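Local atomic coordinates of extracellular solute-binding protein, family 3 (Methylophaga aminisulfidivorans MP, PDB entry 5SV6), a protein that has a periplasmic binding protein-like architecture and, although its precise function is unknown, is probably associated with the bacterial methanol dehydrogenase system. Residues A[122-127]-A[286-291]. Numbering follows the deposited sequence.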
ATOM      1  N   PRO A 122      -7.731 -12.697   5.457  1.00 12.19           N
ATOM      2  CA  PRO A 122      -6.540 -11.944   5.031  1.00 11.57           C
ATOM      3  C   PRO A 122      -5.556 -12.861   4.307  1.00 13.65           C
ATOM      4  O   PRO A 122      -5.348 -13.986   4.765  1.00 12.74           O
ATOM      5  CB  PRO A 122      -5.922 -11.470   6.349  1.00 12.47           C
ATOM      6  CG  PRO A 122      -7.009 -11.585   7.371  1.00 14.84           C
ATOM      7  CD  PRO A 122      -7.907 -12.707   6.919  1.00 12.00           C
ATOM      8  N   TYR A 123      -4.976 -12.415   3.194  1.00  9.06           N
ATOM      9  CA  TYR A 123      -4.003 -13.259   2.504  1.00 10.70           C
ATOM     10  C   TYR A 123      -2.567 -12.790   2.723  1.00 10.84           C
ATOM     11  O   TYR A 123      -1.622 -13.474   2.341  1.00 10.65           O
ATOM     12  CB  TYR A 123      -4.349 -13.460   1.013  1.00 10.37           C
ATOM     13  CG  TYR A 123      -4.373 -12.196   0.167  1.00 10.69           C
ATOM     14  CD1 TYR A 123      -5.532 -11.431   0.041  1.00 10.19           C
ATOM     15  CD2 TYR A 123      -3.252 -11.800  -0.540  1.00  9.63           C
ATOM     16  CE1 TYR A 123      -5.552 -10.280  -0.743  1.00  9.33           C
ATOM     17  CE2 TYR A 123      -3.261 -10.673  -1.330  1.00  9.54           C
ATOM     18  CZ  TYR A 123      -4.405  -9.911  -1.428  1.00 11.13           C
ATOM     19  OH  TYR A 123      -4.383  -8.784  -2.220  1.00 11.52           O
ATOM     20  N   TYR A 124      -2.414 -11.618   3.338  1.00  9.58           N
ATOM     21  CA  TYR A 124      -1.132 -11.234   3.947  1.00 11.77           C
ATOM     22  C   TYR A 124      -1.271 -10.095   4.934  1.00  9.96           C
ATOM     23  O   TYR A 124      -2.307  -9.453   5.021  1.00  9.28           O
ATOM     24  CB  TYR A 124      -0.049 -10.892   2.908  1.00  9.32           C
ATOM     25  CG  TYR A 124      -0.268  -9.636   2.065  1.00 10.45           C
ATOM     26  CD1 TYR A 124       0.572  -8.531   2.193  1.00 11.09           C
ATOM     27  CD2 TYR A 124      -1.275  -9.578   1.113  1.00  9.14           C
ATOM     28  CE1 TYR A 124       0.390  -7.390   1.412  1.00  9.54           C
ATOM     29  CE2 TYR A 124      -1.461  -8.454   0.321  1.00  8.70           C
ATOM     30  CZ  TYR A 124      -0.624  -7.363   0.472  1.00 11.45           C
ATOM     31  OH  TYR A 124      -0.810  -6.251  -0.326  1.00 11.17           O
ATOM     32  N   LYS A 125      -0.189  -9.834   5.648  1.00 10.06           N
ATOM     33  CA  LYS A 125      -0.122  -8.693   6.545  1.00 10.44           C
ATOM     34  C   LYS A 125       1.211  -7.990   6.300  1.00 10.45           C
ATOM     35  O   LYS A 125       2.262  -8.633   6.178  1.00 10.77           O
ATOM     36  CB  LYS A 125      -0.237  -9.175   7.998  1.00 10.51           C
ATOM     37  CG  LYS A 125      -0.306  -8.066   9.071  1.00  9.89           C
ATOM     38  CD  LYS A 125      -0.357  -8.710  10.466  1.00 12.38           C
ATOM     39  CE  LYS A 125      -0.416  -7.669  11.573  1.00 13.39           C
ATOM     40  NZ  LYS A 125      -0.595  -8.307  12.902  1.00 14.45           N
ATOM     41  N   SER A 126       1.178  -6.670   6.193  1.00 10.20           N
ATOM     42  CA  SER A 126       2.428  -5.928   6.071  1.00  8.75           C
ATOM     43  C   SER A 126       2.326  -4.654   6.890  1.00  8.99           C
ATOM     44  O   SER A 126       1.381  -4.480   7.648  1.00  7.80           O
ATOM     45  CB  SER A 126       2.753  -5.637   4.602  1.00  8.65           C
ATOM     46  OG  SER A 126       4.106  -5.245   4.466  1.00 10.97           O
ATOM     47  N   GLY A 127       3.315  -3.781   6.773  1.00  9.59           N
ATOM     48  CA  GLY A 127       3.294  -2.557   7.549  1.00 10.42           C
ATOM     49  C   GLY A 127       3.954  -1.390   6.855  1.00  8.78           C
ATOM     50  O   GLY A 127       4.639  -1.559   5.844  1.00  9.08           O
ATOM     51  N   GLU A 286       8.094  -9.925  -4.960  1.00  9.32           N
ATOM     52  CA  GLU A 286       7.955  -8.478  -5.049  1.00 11.09           C
ATOM     53  C   GLU A 286       8.841  -7.748  -4.029  1.00 12.35           C
ATOM     54  O   GLU A 286       9.203  -6.590  -4.234  1.00 15.08           O
ATOM     55  CB  GLU A 286       6.482  -8.086  -4.859  1.00 10.97           C
ATOM     56  CG  GLU A 286       6.206  -6.577  -4.940  1.00 11.46           C
ATOM     57  CD  GLU A 286       6.244  -6.004  -6.362  1.00 16.19           C
ATOM     58  OE1 GLU A 286       6.363  -6.773  -7.343  1.00 13.49           O
ATOM     59  OE2 GLU A 286       6.138  -4.765  -6.491  1.00 13.87           O
ATOM     60  N   GLY A 287       9.185  -8.422  -2.931  1.00 12.05           N
ATOM     61  CA  GLY A 287      10.046  -7.846  -1.910  1.00 14.47           C
ATOM     62  C   GLY A 287       9.276  -7.353  -0.696  1.00 14.45           C
ATOM     63  O   GLY A 287       9.799  -6.609   0.142  1.00 12.64           O
ATOM     64  N   ILE A 288       8.022  -7.772  -0.601  1.00 12.61           N
ATOM     65  CA  ILE A 288       7.118  -7.307   0.445  1.00 11.51           C
ATOM     66  C   ILE A 288       7.390  -8.037   1.750  1.00 14.70           C
ATOM     67  O   ILE A 288       7.434  -9.267   1.763  1.00 12.99           O
ATOM     68  CB  ILE A 288       5.647  -7.574   0.041  1.00 15.03           C
ATOM     69  CG1 ILE A 288       5.281  -6.777  -1.218  1.00 11.88           C
ATOM     70  CG2 ILE A 288       4.689  -7.263   1.201  1.00 13.88           C
ATOM     71  CD1 ILE A 288       3.879  -7.036  -1.711  1.00 11.46           C
ATOM     72  N   PRO A 289       7.599  -7.281   2.847  1.00 14.46           N
ATOM     73  CA  PRO A 289       7.747  -7.874   4.180  1.00 15.87           C
ATOM     74  C   PRO A 289       6.416  -8.444   4.643  1.00 13.26           C
ATOM     75  O   PRO A 289       5.393  -7.757   4.638  1.00 11.83           O
ATOM     76  CB  PRO A 289       8.159  -6.687   5.065  1.00 14.69           C
ATOM     77  CG  PRO A 289       8.614  -5.630   4.134  1.00 14.60           C
ATOM     78  CD  PRO A 289       7.838  -5.828   2.861  1.00 12.89           C
ATOM     79  N   LEU A 290       6.442  -9.709   5.036  1.00 13.31           N
ATOM     80  CA  LEU A 290       5.240 -10.433   5.403  1.00 14.50           C
ATOM     81  C   LEU A 290       5.219 -10.672   6.898  1.00 18.07           C
ATOM     82  O   LEU A 290       6.158 -11.240   7.453  1.00 18.93           O
ATOM     83  CB  LEU A 290       5.196 -11.764   4.658  1.00 17.45           C
ATOM     84  CG  LEU A 290       5.050 -11.604   3.145  1.00 15.98           C
ATOM     85  CD1 LEU A 290       5.052 -12.953   2.451  1.00 18.05           C
ATOM     86  CD2 LEU A 290       3.778 -10.821   2.842  1.00 16.83           C
ATOM     87  N   LEU A 291       4.150 -10.225   7.545  1.00 16.01           N
ATOM     88  CA  LEU A 291       4.057 -10.277   8.991  1.00 16.16           C
ATOM     89  C   LEU A 291       3.051 -11.325   9.464  1.00 21.49           C
ATOM     90  O   LEU A 291       2.920 -11.548  10.672  1.00 21.50           O
ATOM     91  CB  LEU A 291       3.663  -8.902   9.533  1.00 17.64           C
ATOM     92  CG  LEU A 291       4.787  -7.877   9.401  1.00 18.18           C
ATOM     93  CD1 LEU A 291       4.250  -6.463   9.483  1.00 14.03           C
ATOM     94  CD2 LEU A 291       5.800  -8.148  10.502  1.00 19.70           C
TER
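Lys125 and Ser126 dock the last residues of the chain, Pro289 to Leu291, where the irregular C-terminal tail after helix 276-286 packs across strand 118-133, which pairs antiparallel with 247-257 in the mixed sheet of this periplasmic binding protein-like fold. The tail has no regular strand and runs end to end at 95° to its partner, crossing it rather than pairing along it. Two hydrogen bonds pin the tail. Leu291 N donates to Lys125 O at 2.8 Å, nearly straight at the hydrogen (162°) though tilted from the carbonyl plane. Ser126 OG, turned anti to its own nitrogen (chi1 -165°), donates to Pro289 O over 2.8 Å, this time in the carbonyl plane. A valine at Ser126 would probably leave the carbonyl of Pro289 without its hydroxyl mate and the tail less firmly fixed. Van der Waals contacts flank the two bonds: Leu290 CD2 reaches Tyr124 CB at 3.8 Å, the two side chains crossing at about a right angle, while Leu291 CD1 lies against the Ser126 backbone, 3.7 Å from Ser126 C. The extended Lys125 chain passes Leu291 CB with its CG at 4.1 Å and carries NZ onward to a salt bridge with Glu237. Phe66 of helix 66-77 and Leu283 of helix 276-286 touch both Tyr124 and Ile288. The chemistry implies a C-terminus anchored through one backbone and one side-chain donor, with hydrocarbon contacts supplementing both.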